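Nicotinate-nucleotide--dimethylbenzimidazole phosphoribosyltransferase (Thermus thermophilus HB8, PDB 1WX1) probably catalyses the synthesis of alpha-ribazole 5'-phosphate from nicotinate mononucleotide and 5,6-dimethylbenzimidazole, a step towards cobalamin. Local coordinates at residues L11-D14 with Q15-K18; L23-L26 with E27-A30; Q68-T71 with R72-L76; P129-P133 with E134-R138; R211-P214 with G215-P218. All blocks are in the same frame, centred on the assembly; numbering follows the deposited sequence.

Contact 1 of 5, residues L11-D14 with Q15-K18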
loop_
_atom_site.group_PDB
_atom_site.type_symbol
_atom_site.label_atom_id
_atom_site.label_comp_id
_atom_site.label_asym_id
_atom_site.label_seq_id
_atom_site.Cartn_x
_atom_site.Cartn_y
_atom_site.Cartn_z
ATOM N N LEU A 11 -17.249 -6.956 16.697
ATOM C CA LEU A 11 -17.202 -6.723 18.142
ATOM C C LEU A 11 -15.766 -6.740 18.662
ATOM O O LEU A 11 -15.371 -5.876 19.449
ATOM C CB LEU A 11 -17.991 -7.794 18.892
ATOM C CG LEU A 11 -19.505 -7.891 18.732
ATOM C CD1 LEU A 11 -20.035 -8.929 19.716
ATOM C CD2 LEU A 11 -20.144 -6.538 19.000
ATOM N N ARG A 12 -14.988 -7.731 18.235
ATOM C CA ARG A 12 -13.603 -7.828 18.684
ATOM C C ARG A 12 -12.811 -6.596 18.252
ATOM O O ARG A 12 -12.013 -6.057 19.022
ATOM C CB ARG A 12 -12.934 -9.095 18.133
ATOM C CG ARG A 12 -11.506 -9.261 18.630
ATOM C CD ARG A 12 -10.815 -10.525 18.119
ATOM N NE ARG A 12 -9.444 -10.593 18.627
ATOM C CZ ARG A 12 -9.123 -10.883 19.885
ATOM N NH1 ARG A 12 -10.077 -11.149 20.772
ATOM N NH2 ARG A 12 -7.852 -10.879 20.270
ATOM N N MET A 13 -13.042 -6.159 17.018
ATOM C CA MET A 13 -12.368 -4.991 16.454
ATOM C C MET A 13 -12.558 -3.783 17.369
ATOM O O MET A 13 -11.605 -3.066 17.689
ATOM C CB MET A 13 -12.944 -4.682 15.068
ATOM C CG MET A 13 -12.304 -3.505 14.351
ATOM S SD MET A 13 -10.571 -3.791 13.913
ATOM C CE MET A 13 -10.768 -4.989 12.558
ATOM N N ASP A 14 -13.801 -3.571 17.788
ATOM C CA ASP A 14 -14.135 -2.455 18.661
ATOM C C ASP A 14 -13.448 -2.546 20.024
ATOM O O ASP A 14 -13.339 -1.545 20.732
ATOM C CB ASP A 14 -15.654 -2.375 18.856
ATOM C CG ASP A 14 -16.068 -1.201 19.723
ATOM O OD1 ASP A 14 -16.640 -1.432 20.810
ATOM O OD2 ASP A 14 -15.812 -0.045 19.321
ATOM N N GLN A 15 -12.982 -3.737 20.389
ATOM C CA GLN A 15 -12.317 -3.924 21.675
ATOM C C GLN A 15 -10.799 -4.103 21.607
ATOM O O GLN A 15 -10.158 -4.352 22.627
ATOM C CB GLN A 15 -12.940 -5.109 22.420
ATOM C CG GLN A 15 -14.353 -4.829 22.927
ATOM C CD GLN A 15 -14.406 -3.637 23.880
ATOM O OE1 GLN A 15 -13.832 -3.674 24.969
ATOM N NE2 GLN A 15 -15.095 -2.573 23.468
ATOM N N LEU A 16 -10.222 -3.973 20.416
ATOM C CA LEU A 16 -8.777 -4.118 20.266
ATOM C C LEU A 16 -8.059 -2.927 20.890
ATOM O O LEU A 16 -8.630 -1.844 21.006
ATOM C CB LEU A 16 -8.398 -4.238 18.788
ATOM C CG LEU A 16 -8.909 -5.489 18.068
ATOM C CD1 LEU A 16 -8.393 -5.479 16.637
ATOM C CD2 LEU A 16 -8.447 -6.751 18.803
ATOM N N THR A 17 -6.805 -3.130 21.285
ATOM C CA THR A 17 -6.024 -2.073 21.917
ATOM C C THR A 17 -5.587 -0.947 20.986
ATOM O O THR A 17 -4.432 -0.874 20.563
ATOM C CB THR A 17 -4.782 -2.650 22.637
ATOM O OG1 THR A 17 -4.040 -3.483 21.737
ATOM C CG2 THR A 17 -5.212 -3.474 23.850
ATOM N N LYS A 18 -6.532 -0.066 20.683
ATOM C CA LYS A 18 -6.298 1.094 19.835
ATOM C C LYS A 18 -7.575 1.922 19.762
ATOM O O LYS A 18 -8.674 1.406 19.975
ATOM C CB LYS A 18 -5.838 0.665 18.431
ATOM C CG LYS A 18 -6.617 -0.471 17.802
ATOM C CD LYS A 18 -7.932 -0.012 17.222
ATOM C CE LYS A 18 -8.597 -1.136 16.446
ATOM N NZ LYS A 18 -9.857 -0.681 15.809
#
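Met13 holds its CG anti to its backbone N (chi1 -179°) and then bends at chi2 and chi3, while Leu16 keeps CG beside its own N (chi1 -65°). These torsions bring sulfur and methyl together: Met13 SD lies 3.9 Å from Leu16 CD1. The other methyl of Leu16 serves a second neighbour. Its CD2 sits over one face of the Arg12 guanidinium and is 4.0 Å from Arg12 CG, the two side chains crossing at about a right angle. The polar end of Arg12 bonds elsewhere, through NE to Leu322 O and through NH1 in a salt bridge to Glu329. Lys18 brings NZ to 3.7 Å from Met13 SD, but its charge is paired with Glu27.

The backbone is joined by bonds three residues apart. Gln15 N donates to Arg12 O at 2.9 Å, and Leu16 N to Met13 O at 3.2 Å. At the surface, Gln15 NE2 donates to Asp14 OD1 at 3.3 Å. The carboxylate is met from above its plane, yet OD1 lies in the plane of the amide. Gln15 OE1 is bonded to Arg334. With an alanine in place of Gln15, Asp14 OD1 would probably lose this amide donor and Arg334 would lose one acceptor.

Thr17, in an inverse gamma turn, meets Asn77 of the second subunit. The arrangement is that of a helix C-terminus, here of helix 3-14, passing into the loop that leads to helix 24-37.

Contact 2 of 5, residues L23-L26 with E27-A30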
loop_
_atom_site.group_PDB
_atom_site.type_symbol
_atom_site.label_atom_id
_atom_site.label_comp_id
_atom_site.label_asym_id
_atom_site.label_seq_id
_atom_site.Cartn_x
_atom_site.Cartn_y
_atom_site.Cartn_z
ATOM N N LEU A 23 -7.449 2.284 12.730
ATOM C CA LEU A 23 -6.784 1.629 11.607
ATOM C C LEU A 23 -7.534 1.803 10.282
ATOM O O LEU A 23 -7.375 1.020 9.346
ATOM C CB LEU A 23 -6.544 0.150 11.931
ATOM C CG LEU A 23 -5.490 -0.061 13.031
ATOM C CD1 LEU A 23 -5.327 -1.544 13.320
ATOM C CD2 LEU A 23 -4.153 0.543 12.601
ATOM N N GLY A 24 -8.344 2.858 10.230
ATOM C CA GLY A 24 -9.098 3.209 9.037
ATOM C C GLY A 24 -9.722 2.137 8.163
ATOM O O GLY A 24 -10.379 1.214 8.646
ATOM N N TYR A 25 -9.519 2.270 6.855
ATOM C CA TYR A 25 -10.093 1.334 5.895
ATOM C C TYR A 25 -9.641 -0.111 6.059
ATOM O O TYR A 25 -10.323 -1.027 5.606
ATOM C CB TYR A 25 -9.798 1.788 4.463
ATOM C CG TYR A 25 -10.428 0.889 3.418
ATOM C CD1 TYR A 25 -9.709 0.486 2.295
ATOM C CD2 TYR A 25 -11.737 0.418 3.568
ATOM C CE1 TYR A 25 -10.270 -0.371 1.348
ATOM C CE2 TYR A 25 -12.307 -0.441 2.626
ATOM C CZ TYR A 25 -11.564 -0.829 1.520
ATOM O OH TYR A 25 -12.101 -1.679 0.580
ATOM N N LEU A 26 -8.497 -0.326 6.694
ATOM C CA LEU A 26 -8.017 -1.691 6.875
ATOM C C LEU A 26 -8.901 -2.484 7.830
ATOM O O LEU A 26 -8.930 -3.712 7.775
ATOM C CB LEU A 26 -6.569 -1.696 7.374
ATOM C CG LEU A 26 -5.509 -1.201 6.385
ATOM C CD1 LEU A 26 -4.118 -1.381 6.988
ATOM C CD2 LEU A 26 -5.622 -1.978 5.073
ATOM N N GLU A 27 -9.630 -1.789 8.699
ATOM C CA GLU A 27 -10.504 -2.484 9.639
ATOM C C GLU A 27 -11.638 -3.177 8.885
ATOM O O GLU A 27 -11.986 -4.316 9.188
ATOM C CB GLU A 27 -11.068 -1.505 10.680
ATOM C CG GLU A 27 -9.985 -0.791 11.487
ATOM C CD GLU A 27 -10.543 -0.004 12.666
ATOM O OE1 GLU A 27 -9.765 0.727 13.316
ATOM O OE2 GLU A 27 -11.755 -0.120 12.943
ATOM N N GLU A 28 -12.206 -2.496 7.895
ATOM C CA GLU A 28 -13.290 -3.079 7.112
ATOM C C GLU A 28 -12.765 -4.297 6.350
ATOM O O GLU A 28 -13.442 -5.317 6.234
ATOM C CB GLU A 28 -13.851 -2.050 6.123
ATOM C CG GLU A 28 -15.137 -2.502 5.443
ATOM C CD GLU A 28 -15.790 -1.391 4.631
ATOM O OE1 GLU A 28 -15.815 -0.242 5.119
ATOM O OE2 GLU A 28 -16.290 -1.663 3.517
ATOM N N VAL A 29 -11.550 -4.175 5.833
ATOM C CA VAL A 29 -10.916 -5.263 5.101
ATOM C C VAL A 29 -10.793 -6.483 6.015
ATOM O O VAL A 29 -11.144 -7.600 5.632
ATOM C CB VAL A 29 -9.505 -4.848 4.611
ATOM C CG1 VAL A 29 -8.812 -6.035 3.949
ATOM C CG2 VAL A 29 -9.617 -3.684 3.621
ATOM N N ALA A 30 -10.298 -6.259 7.228
ATOM C CA ALA A 30 -10.132 -7.338 8.203
ATOM C C ALA A 30 -11.456 -8.052 8.467
ATOM O O ALA A 30 -11.523 -9.283 8.496
ATOM C CB ALA A 30 -9.573 -6.777 9.517
HETATM O O HOH W 1 -12.839 0.449 8.048
#
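Val29 lays its CG2 methyl over one face of the Tyr25 ring, an i to i+4 CH-pi contact on the first turns of helix 24-37. CG2 is 4.1 Å from the ring centroid and 15° off the ring normal. Its nearest ring atom is Tyr25 CZ, which puts the methyl off-centre, toward the rim. Tyr25 has CG anti to its backbone N (chi1 -177°), which sends the ring forward along the helix, to Glu28 and Val29. Glu28 comes to the ring edge, with CD 4.1 Å from Tyr25 CE2. Its carboxylate stands nearly perpendicular to the ring.

The backbone bonds of the first turns follow. Ala30 N donates to Leu26 O at 2.9 Å. Glu27 N donates to Gly24 O at 3.1 Å, and a water that donates to Gly24 O also accepts a weak bond from Glu28 N. The buried Leu23 and Leu26 pack on Leu302 and Leu310 of the second subunit. Glu27 has CG beside its backbone N and runs extended from there toward the start of the helix, where OE1 also forms a salt bridge with Lys18. That oxygen takes the Leu23 N-H at 2.9 Å, on its anti side and 22° out of the carboxylate plane.

Contact 3 of 5, residues Q68-T71 with R72-L76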
loop_
_atom_site.group_PDB
_atom_site.type_symbol
_atom_site.label_atom_id
_atom_site.label_comp_id
_atom_site.label_asym_id
_atom_site.label_seq_id
_atom_site.Cartn_x
_atom_site.Cartn_y
_atom_site.Cartn_z
ATOM N N GLN A 68 1.297 -5.702 -32.006
ATOM C CA GLN A 68 0.679 -6.897 -31.453
ATOM C C GLN A 68 1.663 -7.925 -30.894
ATOM O O GLN A 68 1.362 -8.597 -29.901
ATOM C CB GLN A 68 -0.190 -7.556 -32.530
ATOM C CG GLN A 68 -1.004 -8.724 -32.028
ATOM C CD GLN A 68 -2.142 -9.067 -32.966
ATOM O OE1 GLN A 68 -1.924 -9.562 -34.069
ATOM N NE2 GLN A 68 -3.366 -8.794 -32.532
ATOM N N GLU A 69 2.828 -8.036 -31.527
ATOM C CA GLU A 69 3.852 -8.992 -31.126
ATOM C C GLU A 69 4.276 -8.859 -29.671
ATOM O O GLU A 69 4.787 -9.807 -29.093
ATOM C CB GLU A 69 5.110 -8.827 -32.003
ATOM C CG GLU A 69 5.735 -7.455 -31.927
ATOM C CD GLU A 69 6.829 -7.212 -32.942
ATOM O OE1 GLU A 69 7.791 -8.019 -33.010
ATOM O OE2 GLU A 69 6.727 -6.207 -33.670
ATOM N N VAL A 70 4.074 -7.682 -29.087
ATOM C CA VAL A 70 4.458 -7.438 -27.699
ATOM C C VAL A 70 3.764 -8.360 -26.692
ATOM O O VAL A 70 4.336 -8.694 -25.656
ATOM C CB VAL A 70 4.208 -5.959 -27.314
ATOM C CG1 VAL A 70 4.455 -5.753 -25.821
ATOM C CG2 VAL A 70 5.148 -5.055 -28.120
ATOM N N THR A 71 2.544 -8.790 -26.998
ATOM C CA THR A 71 1.830 -9.690 -26.088
ATOM C C THR A 71 2.645 -10.969 -25.886
ATOM O O THR A 71 2.940 -11.362 -24.758
ATOM C CB THR A 71 0.442 -10.075 -26.639
ATOM O OG1 THR A 71 -0.321 -8.888 -26.879
ATOM C CG2 THR A 71 -0.303 -10.955 -25.643
ATOM N N ARG A 72 3.007 -11.615 -26.988
ATOM C CA ARG A 72 3.789 -12.840 -26.913
ATOM C C ARG A 72 5.161 -12.605 -26.280
ATOM O O ARG A 72 5.629 -13.409 -25.470
ATOM C CB ARG A 72 3.968 -13.441 -28.309
ATOM C CG ARG A 72 4.852 -14.673 -28.318
ATOM C CD ARG A 72 4.876 -15.366 -29.673
ATOM N NE ARG A 72 5.799 -16.493 -29.635
ATOM C CZ ARG A 72 7.122 -16.375 -29.664
ATOM N NH1 ARG A 72 7.686 -15.176 -29.748
ATOM N NH2 ARG A 72 7.885 -17.453 -29.573
ATOM N N GLN A 73 5.807 -11.510 -26.655
ATOM C CA GLN A 73 7.120 -11.193 -26.111
ATOM C C GLN A 73 7.032 -10.960 -24.606
ATOM O O GLN A 73 7.920 -11.358 -23.860
ATOM C CB GLN A 73 7.689 -9.957 -26.804
ATOM C CG GLN A 73 7.797 -10.108 -28.315
ATOM C CD GLN A 73 8.214 -8.824 -28.987
ATOM O OE1 GLN A 73 7.899 -7.734 -28.512
ATOM N NE2 GLN A 73 8.914 -8.943 -30.112
ATOM N N MET A 74 5.952 -10.329 -24.154
ATOM C CA MET A 74 5.794 -10.083 -22.728
ATOM C C MET A 74 5.520 -11.379 -21.982
ATOM O O MET A 74 5.943 -11.533 -20.840
ATOM C CB MET A 74 4.687 -9.056 -22.472
ATOM C CG MET A 74 5.149 -7.622 -22.690
ATOM S SD MET A 74 6.540 -7.177 -21.603
ATOM C CE MET A 74 5.764 -7.348 -19.979
ATOM N N VAL A 75 4.817 -12.315 -22.619
ATOM C CA VAL A 75 4.565 -13.598 -21.976
ATOM C C VAL A 75 5.916 -14.264 -21.730
ATOM O O VAL A 75 6.168 -14.804 -20.656
ATOM C CB VAL A 75 3.694 -14.529 -22.845
ATOM C CG1 VAL A 75 3.761 -15.961 -22.307
ATOM C CG2 VAL A 75 2.246 -14.045 -22.816
ATOM N N LEU A 76 6.787 -14.218 -22.733
ATOM C CA LEU A 76 8.113 -14.803 -22.588
ATOM C C LEU A 76 8.854 -14.076 -21.463
ATOM O O LEU A 76 9.573 -14.695 -20.687
ATOM C CB LEU A 76 8.890 -14.689 -23.902
ATOM C CG LEU A 76 8.355 -15.580 -25.028
ATOM C CD1 LEU A 76 9.112 -15.285 -26.318
ATOM C CD2 LEU A 76 8.506 -17.045 -24.644
HETATM O O HOH W 2 1.536 -11.232 -29.515
#
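Val70 and Met74 carry the apolar part of this contact. They lie side by side and point the same way, with Val70 CG1 3.7 Å from Met74 CG. Met74 has its CG beside the backbone N (chi1 -80°), then bends at chi2 and chi3, which leads its sulfur end away from Val70.

The backbone bonds are i to i+4. Gln73 N donates to Glu69 O at 3.1 Å. Met74 N reaches Val70 O at 2.7 Å, and Val75 N reaches Thr71 O at 3.0 Å. A water bridges the turn before them, donating to Gln68 O and accepting from Arg72 N.

The polar side chains find their main partners outside these two segments. Gln73 sets its CG 3.1 Å from Glu69 O, and its OE1 accepts from Ser333 N of the second subunit. Replacing Gln73 with a leucine would probably leave that Ser333 N-H without its acceptor at the interface. Thr71 OG1 bonds Asp55 and Ile165 N, while Arg72 NE holds Glu106 O.

This is the opening of helix 70-79. It faces the dimer interface and, through Met74, lies against Glu304, the predicted proton acceptor of the active site.

Contact 4 of 5, residues P129-P133 with E134-R138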
loop_
_atom_site.group_PDB
_atom_site.type_symbol
_atom_site.label_atom_id
_atom_site.label_comp_id
_atom_site.label_asym_id
_atom_site.label_seq_id
_atom_site.Cartn_x
_atom_site.Cartn_y
_atom_site.Cartn_z
ATOM N N PRO A 129 -18.200 -9.874 -34.355
ATOM C CA PRO A 129 -17.988 -10.567 -33.079
ATOM C C PRO A 129 -16.522 -10.925 -32.862
ATOM O O PRO A 129 -15.853 -11.435 -33.764
ATOM C CB PRO A 129 -18.882 -11.800 -33.200
ATOM C CG PRO A 129 -18.939 -12.038 -34.683
ATOM C CD PRO A 129 -19.094 -10.646 -35.232
ATOM N N ALA A 130 -16.031 -10.659 -31.660
ATOM C CA ALA A 130 -14.640 -10.934 -31.331
ATOM C C ALA A 130 -14.325 -12.424 -31.354
ATOM O O ALA A 130 -13.235 -12.826 -31.760
ATOM C CB ALA A 130 -14.308 -10.347 -29.964
ATOM N N MET A 131 -15.282 -13.238 -30.923
ATOM C CA MET A 131 -15.104 -14.687 -30.883
ATOM C C MET A 131 -16.487 -15.327 -30.848
ATOM O O MET A 131 -17.484 -14.626 -30.721
ATOM C CB MET A 131 -14.339 -15.082 -29.614
ATOM C CG MET A 131 -15.161 -14.896 -28.337
ATOM S SD MET A 131 -14.195 -14.804 -26.806
ATOM C CE MET A 131 -13.861 -13.058 -26.742
ATOM N N THR A 132 -16.547 -16.650 -30.948
ATOM C CA THR A 132 -17.833 -17.341 -30.888
ATOM C C THR A 132 -18.131 -17.678 -29.425
ATOM O O THR A 132 -17.226 -17.695 -28.586
ATOM C CB THR A 132 -17.820 -18.671 -31.669
ATOM O OG1 THR A 132 -16.875 -19.564 -31.065
ATOM C CG2 THR A 132 -17.454 -18.440 -33.127
ATOM N N PRO A 133 -19.407 -17.933 -29.098
ATOM C CA PRO A 133 -19.756 -18.269 -27.714
ATOM C C PRO A 133 -18.999 -19.516 -27.249
ATOM O O PRO A 133 -18.622 -19.628 -26.086
ATOM C CB PRO A 133 -21.265 -18.491 -27.791
ATOM C CG PRO A 133 -21.680 -17.499 -28.847
ATOM C CD PRO A 133 -20.618 -17.714 -29.910
ATOM N N GLU A 134 -18.774 -20.444 -28.175
ATOM C CA GLU A 134 -18.062 -21.686 -27.884
ATOM C C GLU A 134 -16.606 -21.410 -27.494
ATOM O O GLU A 134 -16.058 -22.046 -26.584
ATOM C CB GLU A 134 -18.128 -22.603 -29.109
ATOM C CG GLU A 134 -17.564 -24.000 -28.916
ATOM C CD GLU A 134 -16.057 -24.057 -29.078
ATOM O OE1 GLU A 134 -15.501 -23.225 -29.829
ATOM O OE2 GLU A 134 -15.430 -24.950 -28.472
ATOM N N GLU A 135 -15.981 -20.462 -28.180
ATOM C CA GLU A 135 -14.598 -20.103 -27.883
ATOM C C GLU A 135 -14.537 -19.385 -26.533
ATOM O O GLU A 135 -13.609 -19.591 -25.754
ATOM C CB GLU A 135 -14.037 -19.219 -29.004
ATOM C CG GLU A 135 -13.978 -19.955 -30.348
ATOM C CD GLU A 135 -13.572 -19.071 -31.516
ATOM O OE1 GLU A 135 -14.004 -17.901 -31.575
ATOM O OE2 GLU A 135 -12.834 -19.559 -32.393
ATOM N N ALA A 136 -15.531 -18.546 -26.257
ATOM C CA ALA A 136 -15.572 -17.839 -24.980
ATOM C C ALA A 136 -15.676 -18.866 -23.846
ATOM O O ALA A 136 -15.030 -18.720 -22.805
ATOM C CB ALA A 136 -16.764 -16.877 -24.940
ATOM N N GLU A 137 -16.482 -19.909 -24.045
ATOM C CA GLU A 137 -16.624 -20.944 -23.018
ATOM C C GLU A 137 -15.281 -21.625 -22.755
ATOM O O GLU A 137 -14.914 -21.866 -21.606
ATOM C CB GLU A 137 -17.658 -21.995 -23.435
ATOM C CG GLU A 137 -17.747 -23.213 -22.503
ATOM C CD GLU A 137 -18.268 -22.898 -21.096
ATOM O OE1 GLU A 137 -18.222 -23.805 -20.235
ATOM O OE2 GLU A 137 -18.730 -21.763 -20.847
ATOM N N ARG A 138 -14.541 -21.936 -23.814
ATOM C CA ARG A 138 -13.246 -22.579 -23.626
ATOM C C ARG A 138 -12.282 -21.666 -22.875
ATOM O O ARG A 138 -11.503 -22.132 -22.039
ATOM C CB ARG A 138 -12.647 -23.003 -24.971
ATOM C CG ARG A 138 -13.251 -24.297 -25.517
ATOM C CD ARG A 138 -12.494 -24.786 -26.745
ATOM N NE ARG A 138 -12.922 -24.075 -27.944
ATOM C CZ ARG A 138 -12.139 -23.830 -28.990
ATOM N NH1 ARG A 138 -10.872 -24.232 -28.990
ATOM N NH2 ARG A 138 -12.627 -23.188 -30.043
HETATM O O HOH W 3 -16.208 -21.907 -32.341
#
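A capping box opens helix 133-152, with Thr132 at the N-cap and Glu135 three residues on. Each residue's side chain accepts from the other's backbone. Glu135 N donates to Thr132 OG1 at 3.2 Å. In return, Thr132 N donates to Glu135 OE1 at 2.9 Å, with a nearly straight N-H...O angle of 168°. The carboxylate oxygen is met on its anti side, 27° out of the carboxylate plane. Thr132 places OG1 between its own N and carbonyl carbon (chi1 63°), which turns the hydroxyl in over the first turn. The box is tight, since OG1 also lies 3.0 Å from Glu135 CG. Glu135 OE1 has a second partner in a salt bridge with Arg119, which fixes the carboxylate further.

Helical backbone bonds begin at once. Ala136 N donates to Thr132 O at 3.0 Å, and Glu137 N donates to Pro133 O. Pro133 takes the first helical position, where its missing N-H costs no helix bond.

Met131 directs its side chain toward the first turn of the helix. Its SD touches Ala136 CB at 3.8 Å, and both residues pack on helix 218-225, Met131 on Ala223 and Ala136 on Leu219.

On the surface, Glu134 and Arg138 form a salt bridge one turn apart. Arg138 NH2 donates to the syn lone pair of Glu134 OE1 at 2.9 Å, close to the guanidinium plane, with the weak Arg138 NE bond to Glu134 OE2 completing the bridge. A water donates to that same OE1 and hydrogen-bonds Thr132 OG1 at 2.8 Å.

Contact 5 of 5, residues R211-P214 with G215-P218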
loop_
_atom_site.group_PDB
_atom_site.type_symbol
_atom_site.label_atom_id
_atom_site.label_comp_id
_atom_site.label_asym_id
_atom_site.label_seq_id
_atom_site.Cartn_x
_atom_site.Cartn_y
_atom_site.Cartn_z
ATOM N N ARG A 211 -23.871 -4.034 -32.145
ATOM C CA ARG A 211 -24.186 -5.399 -32.553
ATOM C C ARG A 211 -25.018 -6.145 -31.512
ATOM O O ARG A 211 -25.590 -7.192 -31.802
ATOM C CB ARG A 211 -22.906 -6.194 -32.842
ATOM C CG ARG A 211 -22.119 -5.721 -34.066
ATOM C CD ARG A 211 -21.110 -6.786 -34.507
ATOM N NE ARG A 211 -20.155 -7.121 -33.451
ATOM C CZ ARG A 211 -19.132 -6.351 -33.086
ATOM N NH1 ARG A 211 -18.914 -5.194 -33.700
ATOM N NH2 ARG A 211 -18.333 -6.728 -32.091
ATOM N N LEU A 212 -25.090 -5.602 -30.302
ATOM C CA LEU A 212 -25.843 -6.232 -29.223
ATOM C C LEU A 212 -27.362 -6.084 -29.362
ATOM O O LEU A 212 -27.845 -5.144 -29.985
ATOM C CB LEU A 212 -25.389 -5.656 -27.880
ATOM C CG LEU A 212 -23.901 -5.853 -27.573
ATOM C CD1 LEU A 212 -23.534 -5.151 -26.277
ATOM C CD2 LEU A 212 -23.605 -7.338 -27.485
ATOM N N HIS A 213 -28.096 -7.020 -28.765
ATOM C CA HIS A 213 -29.559 -7.027 -28.800
ATOM C C HIS A 213 -30.080 -7.747 -27.543
ATOM O O HIS A 213 -29.360 -8.488 -26.906
ATOM C CB HIS A 213 -30.037 -7.752 -30.062
ATOM C CG HIS A 213 -29.582 -9.172 -30.153
ATOM N ND1 HIS A 213 -30.111 -10.172 -29.366
ATOM C CD2 HIS A 213 -28.648 -9.762 -30.935
ATOM C CE1 HIS A 213 -29.525 -11.317 -29.661
ATOM N NE2 HIS A 213 -28.632 -11.096 -30.611
ATOM N N PRO A 214 -31.347 -7.546 -27.185
ATOM C CA PRO A 214 -31.907 -8.200 -25.985
ATOM C C PRO A 214 -31.878 -9.717 -26.021
ATOM O O PRO A 214 -31.863 -10.310 -27.089
ATOM C CB PRO A 214 -33.345 -7.690 -25.969
ATOM C CG PRO A 214 -33.307 -6.460 -26.810
ATOM C CD PRO A 214 -32.389 -6.797 -27.917
ATOM N N GLY A 215 -31.880 -10.329 -24.842
ATOM C CA GLY A 215 -31.885 -11.780 -24.747
ATOM C C GLY A 215 -30.530 -12.472 -24.747
ATOM O O GLY A 215 -30.464 -13.699 -24.781
ATOM N N MET A 216 -29.453 -11.693 -24.707
ATOM C CA MET A 216 -28.108 -12.254 -24.712
ATOM C C MET A 216 -27.573 -12.523 -23.312
ATOM O O MET A 216 -27.655 -11.667 -22.430
ATOM C CB MET A 216 -27.140 -11.313 -25.434
ATOM C CG MET A 216 -27.434 -11.126 -26.908
ATOM S SD MET A 216 -26.356 -9.898 -27.658
ATOM C CE MET A 216 -24.902 -10.893 -27.992
ATOM N N GLY A 217 -27.018 -13.715 -23.118
ATOM C CA GLY A 217 -26.452 -14.063 -21.826
ATOM C C GLY A 217 -25.115 -13.361 -21.676
ATOM O O GLY A 217 -24.529 -12.949 -22.675
ATOM N N PRO A 218 -24.595 -13.216 -20.448
ATOM C CA PRO A 218 -23.308 -12.539 -20.261
ATOM C C PRO A 218 -22.163 -13.116 -21.094
ATOM O O PRO A 218 -21.303 -12.373 -21.569
ATOM C CB PRO A 218 -23.069 -12.659 -18.754
ATOM C CG PRO A 218 -23.799 -13.914 -18.394
ATOM C CD PRO A 218 -25.077 -13.785 -19.178
HETATM O O HOH W 4 -29.170 -9.245 -24.290
#
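Met216 lies across one face of the His213 ring at about a right angle. Its sulfur is almost centred: SD is 3.9 Å from the His213 ring centroid and 6° off the ring normal. CG sits over the same ring nearer the rim, 3.5 Å from His213 CE1, as a CH-pi contact. Met216 runs extended to SD (chi2 175°) and bends only at chi3, which carries CE on to Leu212. There CD2 of Leu212 is 3.8 Å from Met216 SD.

His213 has CG between its N and carbonyl carbon (chi1 60°). This holds the ring back over the turn, where ND1 donates to Pro214 O at 2.9 Å. The acceptor lies in the ring plane, so the ring is fixed in rotation as well as covered. Gly215 follows with positive phi; a CB there would run into Pro214 O. A water donates to His213 O at 2.7 Å.

The loop links helix 195-210 to helix 218-225, on which Leu212 and Met216 rest. Its chemistry implies that one thioether serves three neighbours at once: SD meets an aromatic face, a leucine methyl and, in a weak bond, the N-H of His213. The ND1 bond is consistent with a proton on that nitrogen.

In the fold
From the N terminus the five contacts follow in series. Each joins directly consecutive segments, and none nests in or crosses another. Contact 1 ends helix 3-14 and contact 2 starts helix 24-37. They touch through the Lys18-Glu27 salt bridge and through Met13 CE on Ala30, tying the two N-terminal helices together. Contact 3, at the start of helix 70-79, is about 49 Å from contact 1 between centres, on the opposite side of the chain's centre. In the dimer, however, Met74 packs on Thr17 of the second subunit. Contact 4 starts helix 133-152. Contact 5 turns from helix 195-210 into helix 218-225, and meets contact 4 where Arg211 packs on Pro129.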